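Local coordinates for D-mannose isomerase (Marinomonas mediterranea, PDB 5X32), which catalyses the reversible isomerization of D-mannose to D-fructose and, less efficiently, also isomerizes D-lyxose, at residues Leu144-Tyr156 against Arg198-Gln210. Numbering follows the deposited sequence.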
ATOM      1  N   LEU A 144      12.313 -15.184   2.072  1.00 69.91           N
ATOM      2  CA  LEU A 144      11.427 -14.813   3.148  1.00 73.11           C
ATOM      3  C   LEU A 144      11.158 -16.066   3.950  1.00 69.11           C
ATOM      4  O   LEU A 144      11.272 -16.062   5.187  1.00 68.29           O
ATOM      5  CB  LEU A 144      10.156 -14.211   2.545  1.00 72.73           C
ATOM      6  CG  LEU A 144      10.119 -12.690   2.395  1.00 64.77           C
ATOM      7  CD1 LEU A 144       9.103 -12.291   1.361  1.00 57.76           C
ATOM      8  CD2 LEU A 144       9.765 -12.063   3.741  1.00 63.91           C
ATOM      9  N   GLU A 145      10.960 -17.166   3.226  1.00 66.30           N
ATOM     10  CA  GLU A 145      10.640 -18.434   3.867  1.00 71.63           C
ATOM     11  C   GLU A 145      11.761 -18.813   4.812  1.00 69.96           C
ATOM     12  O   GLU A 145      11.533 -19.220   5.958  1.00 64.68           O
ATOM     13  CB  GLU A 145      10.404 -19.532   2.824  1.00 69.38           C
ATOM     14  CG  GLU A 145       9.411 -20.602   3.271  1.00 67.30           C
ATOM     15  CD  GLU A 145       8.012 -20.053   3.553  1.00 79.67           C
ATOM     16  OE1 GLU A 145       7.214 -20.778   4.194  1.00 79.96           O
ATOM     17  OE2 GLU A 145       7.697 -18.910   3.128  1.00 77.35           O
ATOM     18  N   THR A 146      12.981 -18.652   4.306  1.00 74.45           N
ATOM     19  CA  THR A 146      14.183 -19.014   5.026  1.00 67.91           C
ATOM     20  C   THR A 146      14.400 -18.107   6.222  1.00 68.44           C
ATOM     21  O   THR A 146      14.831 -18.562   7.279  1.00 72.73           O
ATOM     22  CB  THR A 146      15.392 -18.951   4.126  1.00 67.33           C
ATOM     23  OG1 THR A 146      15.247 -19.920   3.087  1.00 71.45           O
ATOM     24  CG2 THR A 146      16.656 -19.222   4.914  1.00 75.22           C
ATOM     25  N   HIS A 147      14.106 -16.820   6.075  1.00 66.18           N
ATOM     26  CA  HIS A 147      14.535 -15.911   7.129  1.00 65.89           C
ATOM     27  C   HIS A 147      13.405 -15.253   7.929  1.00 63.52           C
ATOM     28  O   HIS A 147      13.612 -14.885   9.081  1.00 68.04           O
ATOM     29  CB  HIS A 147      15.449 -14.834   6.535  1.00 69.51           C
ATOM     30  CG  HIS A 147      16.787 -15.343   6.084  1.00 70.20           C
ATOM     31  ND1 HIS A 147      17.134 -15.453   4.754  1.00 77.72           N
ATOM     32  CD2 HIS A 147      17.890 -15.694   6.787  1.00 69.68           C
ATOM     33  CE1 HIS A 147      18.375 -15.899   4.656  1.00 74.99           C
ATOM     34  NE2 HIS A 147      18.857 -16.049   5.876  1.00 74.41           N
ATOM     35  N   PHE A 148      12.224 -15.086   7.336  1.00 62.24           N
ATOM     36  CA  PHE A 148      11.168 -14.310   7.998  1.00 64.12           C
ATOM     37  C   PHE A 148       9.964 -15.150   8.385  1.00 67.81           C
ATOM     38  O   PHE A 148       9.261 -14.827   9.345  1.00 65.68           O
ATOM     39  CB  PHE A 148      10.704 -13.144   7.121  1.00 57.22           C
ATOM     40  CG  PHE A 148      11.733 -12.087   6.951  1.00 62.18           C
ATOM     41  CD1 PHE A 148      11.746 -10.979   7.783  1.00 60.84           C
ATOM     42  CD2 PHE A 148      12.721 -12.213   5.974  1.00 65.10           C
ATOM     43  CE1 PHE A 148      12.726 -10.001   7.636  1.00 67.00           C
ATOM     44  CE2 PHE A 148      13.698 -11.249   5.823  1.00 58.54           C
ATOM     45  CZ  PHE A 148      13.705 -10.141   6.649  1.00 60.49           C
ATOM     46  N   TRP A 149       9.717 -16.215   7.631  1.00 67.21           N
ATOM     47  CA  TRP A 149       8.528 -17.011   7.854  1.00 66.30           C
ATOM     48  C   TRP A 149       8.566 -17.660   9.227  1.00 62.23           C
ATOM     49  O   TRP A 149       9.550 -18.267   9.609  1.00 64.76           O
ATOM     50  CB  TRP A 149       8.371 -18.071   6.770  1.00 67.08           C
ATOM     51  CG  TRP A 149       7.157 -18.907   6.979  1.00 70.16           C
ATOM     52  CD1 TRP A 149       7.114 -20.260   7.088  1.00 73.96           C
ATOM     53  CD2 TRP A 149       5.804 -18.449   7.127  1.00 72.93           C
ATOM     54  NE1 TRP A 149       5.825 -20.682   7.286  1.00 72.39           N
ATOM     55  CE2 TRP A 149       4.997 -19.590   7.314  1.00 73.80           C
ATOM     56  CE3 TRP A 149       5.195 -17.188   7.112  1.00 68.99           C
ATOM     57  CZ2 TRP A 149       3.611 -19.512   7.486  1.00 68.44           C
ATOM     58  CZ3 TRP A 149       3.814 -17.115   7.288  1.00 70.57           C
ATOM     59  CH2 TRP A 149       3.042 -18.274   7.463  1.00 68.94           C
ATOM     60  N   GLU A 150       7.499 -17.490   9.985  1.00 59.30           N
ATOM     61  CA  GLU A 150       7.450 -18.044  11.323  1.00 65.91           C
ATOM     62  C   GLU A 150       6.297 -19.039  11.397  1.00 68.57           C
ATOM     63  O   GLU A 150       5.203 -18.718  11.874  1.00 65.02           O
ATOM     64  CB  GLU A 150       7.295 -16.939  12.357  1.00 64.03           C
ATOM     65  CG  GLU A 150       8.596 -16.343  12.806  1.00 61.48           C
ATOM     66  CD  GLU A 150       8.423 -15.420  14.000  1.00 72.49           C
ATOM     67  OE1 GLU A 150       7.614 -14.465  13.920  1.00 68.65           O
ATOM     68  OE2 GLU A 150       9.124 -15.627  15.013  1.00 79.71           O
ATOM     69  N   ASN A 151       6.565 -20.250  10.915  1.00 75.12           N
ATOM     70  CA  ASN A 151       5.545 -21.270  10.724  1.00 71.78           C
ATOM     71  C   ASN A 151       4.653 -21.562  11.926  1.00 67.50           C
ATOM     72  O   ASN A 151       3.482 -21.895  11.748  1.00 68.03           O
ATOM     73  CB  ASN A 151       6.199 -22.567  10.263  1.00 73.99           C
ATOM     74  CG  ASN A 151       5.202 -23.509   9.612  1.00 77.45           C
ATOM     75  OD1 ASN A 151       5.017 -23.502   8.390  1.00 74.77           O
ATOM     76  ND2 ASN A 151       4.549 -24.330  10.432  1.00 75.40           N
ATOM     77  N   LYS A 152       5.170 -21.411  13.139  1.00 61.43           N
ATOM     78  CA  LYS A 152       4.381 -21.796  14.299  1.00 64.23           C
ATOM     79  C   LYS A 152       3.314 -20.743  14.634  1.00 71.14           C
ATOM     80  O   LYS A 152       2.359 -21.018  15.379  1.00 64.02           O
ATOM     81  CB  LYS A 152       5.309 -22.026  15.502  1.00 68.76           C
ATOM     82  CG  LYS A 152       4.797 -21.498  16.842  1.00 70.61           C
ATOM     83  CD  LYS A 152       5.875 -21.430  17.915  1.00 80.91           C
ATOM     84  CE  LYS A 152       5.307 -20.952  19.251  1.00 80.68           C
ATOM     85  NZ  LYS A 152       6.335 -20.162  19.984  1.00 91.07           N
ATOM     86  N   HIS A 153       3.440 -19.563  14.026  1.00 72.46           N
ATOM     87  CA  HIS A 153       2.451 -18.495  14.192  1.00 64.89           C
ATOM     88  C   HIS A 153       1.716 -18.170  12.907  1.00 62.60           C
ATOM     89  O   HIS A 153       0.712 -17.461  12.926  1.00 60.48           O
ATOM     90  CB  HIS A 153       3.113 -17.240  14.728  1.00 67.26           C
ATOM     91  CG  HIS A 153       3.609 -17.380  16.130  1.00 70.40           C
ATOM     92  ND1 HIS A 153       2.785 -17.242  17.225  1.00 72.28           N
ATOM     93  CD2 HIS A 153       4.846 -17.632  16.616  1.00 71.52           C
ATOM     94  CE1 HIS A 153       3.494 -17.406  18.328  1.00 73.69           C
ATOM     95  NE2 HIS A 153       4.746 -17.645  17.986  1.00 71.86           N
ATOM     96  N   GLY A 154       2.252 -18.646  11.789  1.00 63.99           N
ATOM     97  CA  GLY A 154       1.624 -18.435  10.503  1.00 62.74           C
ATOM     98  C   GLY A 154       1.769 -16.991  10.083  1.00 69.64           C
ATOM     99  O   GLY A 154       0.947 -16.478   9.320  1.00 68.50           O
ATOM    100  N   LEU A 155       2.820 -16.339  10.577  1.00 65.13           N
ATOM    101  CA  LEU A 155       3.075 -14.939  10.263  1.00 61.00           C
ATOM    102  C   LEU A 155       4.532 -14.717   9.925  1.00 64.64           C
ATOM    103  O   LEU A 155       5.361 -15.595  10.138  1.00 68.47           O
ATOM    104  CB  LEU A 155       2.670 -14.054  11.441  1.00 60.41           C
ATOM    105  CG  LEU A 155       1.161 -14.018  11.667  1.00 63.02           C
ATOM    106  CD1 LEU A 155       0.786 -13.362  12.991  1.00 59.07           C
ATOM    107  CD2 LEU A 155       0.506 -13.298  10.485  1.00 59.71           C
ATOM    108  N   TYR A 156       4.845 -13.528   9.416  1.00 66.08           N
ATOM    109  CA  TYR A 156       6.225 -13.131   9.165  1.00 58.73           C
ATOM    110  C   TYR A 156       6.669 -12.152  10.243  1.00 58.26           C
ATOM    111  O   TYR A 156       5.915 -11.255  10.636  1.00 55.52           O
ATOM    112  CB  TYR A 156       6.371 -12.475   7.803  1.00 58.20           C
ATOM    113  CG  TYR A 156       6.165 -13.368   6.610  1.00 60.93           C
ATOM    114  CD1 TYR A 156       7.221 -14.087   6.069  1.00 61.21           C
ATOM    115  CD2 TYR A 156       4.919 -13.470   6.003  1.00 60.77           C
ATOM    116  CE1 TYR A 156       7.044 -14.887   4.959  1.00 61.06           C
ATOM    117  CE2 TYR A 156       4.730 -14.269   4.895  1.00 61.45           C
ATOM    118  CZ  TYR A 156       5.797 -14.974   4.377  1.00 63.77           C
ATOM    119  OH  TYR A 156       5.609 -15.771   3.272  1.00 64.77           O
ATOM    120  N   ARG A 198      -0.691 -18.732   0.782  1.00 65.66           N
ATOM    121  CA  ARG A 198      -0.013 -17.974   1.831  1.00 68.97           C
ATOM    122  C   ARG A 198      -0.788 -16.662   2.125  1.00 68.41           C
ATOM    123  O   ARG A 198      -0.951 -16.260   3.288  1.00 60.65           O
ATOM    124  CB  ARG A 198       1.443 -17.704   1.435  1.00 60.60           C
ATOM    125  CG  ARG A 198       2.241 -16.940   2.460  1.00 64.19           C
ATOM    126  CD  ARG A 198       2.181 -17.569   3.832  1.00 68.01           C
ATOM    127  NE  ARG A 198       2.641 -18.956   3.851  1.00 71.33           N
ATOM    128  CZ  ARG A 198       3.906 -19.315   4.062  1.00 75.56           C
ATOM    129  NH1 ARG A 198       4.844 -18.398   4.250  1.00 73.26           N
ATOM    130  NH2 ARG A 198       4.246 -20.591   4.065  1.00 74.99           N
ATOM    131  N   ALA A 199      -1.283 -16.009   1.074  1.00 65.34           N
ATOM    132  CA  ALA A 199      -2.050 -14.789   1.258  1.00 60.72           C
ATOM    133  C   ALA A 199      -3.248 -15.075   2.132  1.00 62.21           C
ATOM    134  O   ALA A 199      -3.509 -14.339   3.086  1.00 60.26           O
ATOM    135  CB  ALA A 199      -2.499 -14.211  -0.075  1.00 60.22           C
ATOM    136  N   LYS A 200      -3.952 -16.168   1.857  1.00 62.90           N
ATOM    137  CA  LYS A 200      -5.138 -16.459   2.659  1.00 60.62           C
ATOM    138  C   LYS A 200      -4.812 -16.823   4.104  1.00 57.46           C
ATOM    139  O   LYS A 200      -5.585 -16.498   5.024  1.00 57.33           O
ATOM    140  CB  LYS A 200      -5.965 -17.551   1.996  1.00 54.99           C
ATOM    141  CG  LYS A 200      -6.272 -17.245   0.545  1.00 63.63           C
ATOM    142  CD  LYS A 200      -7.160 -18.302  -0.065  1.00 70.41           C
ATOM    143  CE  LYS A 200      -8.194 -18.749   0.944  1.00 61.15           C
ATOM    144  NZ  LYS A 200      -9.387 -19.341   0.302  1.00 67.48           N
ATOM    145  N   LEU A 201      -3.665 -17.464   4.307  1.00 58.78           N
ATOM    146  CA  LEU A 201      -3.228 -17.801   5.663  1.00 59.48           C
ATOM    147  C   LEU A 201      -2.906 -16.541   6.478  1.00 61.04           C
ATOM    148  O   LEU A 201      -3.263 -16.436   7.658  1.00 55.85           O
ATOM    149  CB  LEU A 201      -2.013 -18.726   5.620  1.00 61.19           C
ATOM    150  CG  LEU A 201      -1.424 -19.164   6.966  1.00 63.69           C
ATOM    151  CD1 LEU A 201      -2.480 -19.703   7.902  1.00 50.92           C
ATOM    152  CD2 LEU A 201      -0.289 -20.168   6.783  1.00 61.75           C
ATOM    153  N   LEU A 202      -2.221 -15.594   5.838  1.00 62.21           N
ATOM    154  CA  LEU A 202      -1.889 -14.320   6.459  1.00 57.77           C
ATOM    155  C   LEU A 202      -3.171 -13.563   6.791  1.00 59.51           C
ATOM    156  O   LEU A 202      -3.332 -13.016   7.898  1.00 56.25           O
ATOM    157  CB  LEU A 202      -0.986 -13.499   5.538  1.00 56.76           C
ATOM    158  CG  LEU A 202       0.393 -14.111   5.312  1.00 58.90           C
ATOM    159  CD1 LEU A 202       1.203 -13.348   4.276  1.00 57.54           C
ATOM    160  CD2 LEU A 202       1.130 -14.174   6.637  1.00 61.94           C
ATOM    161  N   ALA A 203      -4.075 -13.533   5.815  1.00 59.97           N
ATOM    162  CA  ALA A 203      -5.374 -12.899   5.995  1.00 58.64           C
ATOM    163  C   ALA A 203      -6.061 -13.467   7.219  1.00 58.66           C
ATOM    164  O   ALA A 203      -6.481 -12.706   8.087  1.00 58.57           O
ATOM    165  CB  ALA A 203      -6.253 -13.087   4.759  1.00 58.42           C
ATOM    166  N   LYS A 204      -6.137 -14.799   7.307  1.00 56.85           N
ATOM    167  CA  LYS A 204      -6.795 -15.450   8.442  1.00 61.28           C
ATOM    168  C   LYS A 204      -6.120 -15.083   9.757  1.00 62.85           C
ATOM    169  O   LYS A 204      -6.795 -14.777  10.756  1.00 58.05           O
ATOM    170  CB  LYS A 204      -6.812 -16.973   8.290  1.00 66.31           C
ATOM    171  CG  LYS A 204      -7.438 -17.686   9.501  1.00 59.77           C
ATOM    172  CD  LYS A 204      -8.216 -18.932   9.125  1.00 63.61           C
ATOM    173  CE  LYS A 204      -9.647 -18.587   8.754  1.00 73.02           C
ATOM    174  NZ  LYS A 204     -10.366 -19.636   7.991  1.00 73.45           N
ATOM    175  N   ASN A 205      -4.792 -15.190   9.771  1.00 55.53           N
ATOM    176  CA  ASN A 205      -4.026 -14.971  10.990  1.00 58.85           C
ATOM    177  C   ASN A 205      -4.056 -13.565  11.554  1.00 62.09           C
ATOM    178  O   ASN A 205      -4.011 -13.375  12.780  1.00 64.50           O
ATOM    179  CB  ASN A 205      -2.594 -15.406  10.768  1.00 58.34           C
ATOM    180  CG  ASN A 205      -2.452 -16.880  10.935  1.00 64.82           C
ATOM    181  OD1 ASN A 205      -3.048 -17.435  11.858  1.00 57.99           O
ATOM    182  ND2 ASN A 205      -1.691 -17.538  10.057  1.00 65.57           N
ATOM    183  N   ILE A 206      -4.173 -12.582  10.671  1.00 55.91           N
ATOM    184  CA  ILE A 206      -4.179 -11.201  11.111  1.00 54.46           C
ATOM    185  C   ILE A 206      -5.621 -10.798  11.410  1.00 56.64           C
ATOM    186  O   ILE A 206      -5.931 -10.290  12.498  1.00 53.42           O
ATOM    187  CB  ILE A 206      -3.547 -10.268  10.054  1.00 58.06           C
ATOM    188  CG1 ILE A 206      -2.065 -10.592   9.887  1.00 54.61           C
ATOM    189  CG2 ILE A 206      -3.715  -8.822  10.460  1.00 52.97           C
ATOM    190  CD1 ILE A 206      -1.263 -10.273  11.114  1.00 59.00           C
ATOM    191  N   CYS A 207      -6.504 -11.055  10.451  1.00 51.70           N
ATOM    192  CA  CYS A 207      -7.887 -10.633  10.576  1.00 55.49           C
ATOM    193  C   CYS A 207      -8.746 -11.484  11.506  1.00 56.99           C
ATOM    194  O   CYS A 207      -9.760 -11.005  11.988  1.00 57.59           O
ATOM    195  CB  CYS A 207      -8.538 -10.612   9.197  1.00 54.28           C
ATOM    196  SG  CYS A 207      -7.903  -9.301   8.177  1.00 61.80           S
ATOM    197  N   GLN A 208      -8.361 -12.731  11.772  1.00 59.36           N
ATOM    198  CA  GLN A 208      -9.089 -13.492  12.777  1.00 61.08           C
ATOM    199  C   GLN A 208      -8.299 -13.636  14.062  1.00 60.99           C
ATOM    200  O   GLN A 208      -8.671 -13.049  15.081  1.00 55.39           O
ATOM    201  CB  GLN A 208      -9.491 -14.854  12.238  1.00 58.56           C
ATOM    202  CG  GLN A 208     -10.724 -14.708  11.422  1.00 68.86           C
ATOM    203  CD  GLN A 208     -11.393 -16.008  11.060  1.00 71.13           C
ATOM    204  OE1 GLN A 208     -10.735 -16.999  10.804  1.00 67.73           O
ATOM    205  NE2 GLN A 208     -12.733 -16.001  11.033  1.00 77.26           N
ATOM    206  N   LYS A 209      -7.183 -14.365  14.001  1.00 63.00           N
ATOM    207  CA  LYS A 209      -6.461 -14.691  15.222  1.00 60.99           C
ATOM    208  C   LYS A 209      -5.933 -13.445  15.905  1.00 65.20           C
ATOM    209  O   LYS A 209      -6.330 -13.151  17.032  1.00 66.34           O
ATOM    210  CB  LYS A 209      -5.297 -15.624  14.971  1.00 58.89           C
ATOM    211  CG  LYS A 209      -4.550 -15.908  16.268  1.00 60.72           C
ATOM    212  CD  LYS A 209      -3.563 -17.049  16.114  1.00 63.62           C
ATOM    213  CE  LYS A 209      -2.513 -16.774  15.026  1.00 61.75           C
ATOM    214  NZ  LYS A 209      -1.167 -17.281  15.413  1.00 60.11           N
ATOM    215  N   GLN A 210      -5.050 -12.708  15.238  1.00 62.56           N
ATOM    216  CA  GLN A 210      -4.470 -11.524  15.871  1.00 64.92           C
ATOM    217  C   GLN A 210      -5.505 -10.459  16.216  1.00 60.74           C
ATOM    218  O   GLN A 210      -5.337  -9.733  17.194  1.00 60.55           O
ATOM    219  CB  GLN A 210      -3.372 -10.922  14.997  1.00 65.43           C
ATOM    220  CG  GLN A 210      -2.192 -11.846  14.832  1.00 62.78           C
ATOM    221  CD  GLN A 210      -1.708 -12.377  16.163  1.00 62.26           C
ATOM    222  OE1 GLN A 210      -1.645 -13.581  16.365  1.00 66.81           O
ATOM    223  NE2 GLN A 210      -1.346 -11.482  17.074  1.00 62.09           N
TER
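Arg198 of helix 193-212 lays its guanidinium flat on Trp149, in the beta-hairpin that follows helix 133-147 in this (alpha/alpha)6-barrel of the N-acylglucosamine 2-epimerase family. The planes are 18° apart, and Arg198 CZ sits 3.4 Å from the centroid of the Trp149 six-membered ring, a cation-pi stack. Bends at chi2 and chi3 lay the end of the arginine over the indole face. Its end nitrogens grip Glu145 end-on. Arg198 NH2 gives Glu145 OE1 a fairly straight bond of 3.0 Å, nearly in the guanidinium plane. Arg198 NH1 reaches the syn lone pair of Glu145 OE2 at 3.1 Å, and also makes a weak bond to Tyr156 OH. On the indole rim, NE1 donates to Asn151 OD1, which would help to fix the ring. Replacing Trp149 by an alanine is likely to leave the guanidinium without its flat support, freer to swing off Glu145, and Asn151 OD1 without this donor. Further along, Leu155 CD2 packs on Ile206 CD1 at 3.6 Å; the Ile206 side chain lies about 8 Å from that of His251, a probable catalytic residue. Of two hairpin carbonyls, Gly154 O takes a weak bond from Asn205 ND2, and His153 O accepts from Lys209 NZ at 3.1 Å, tilted 23° from the carbonyl plane.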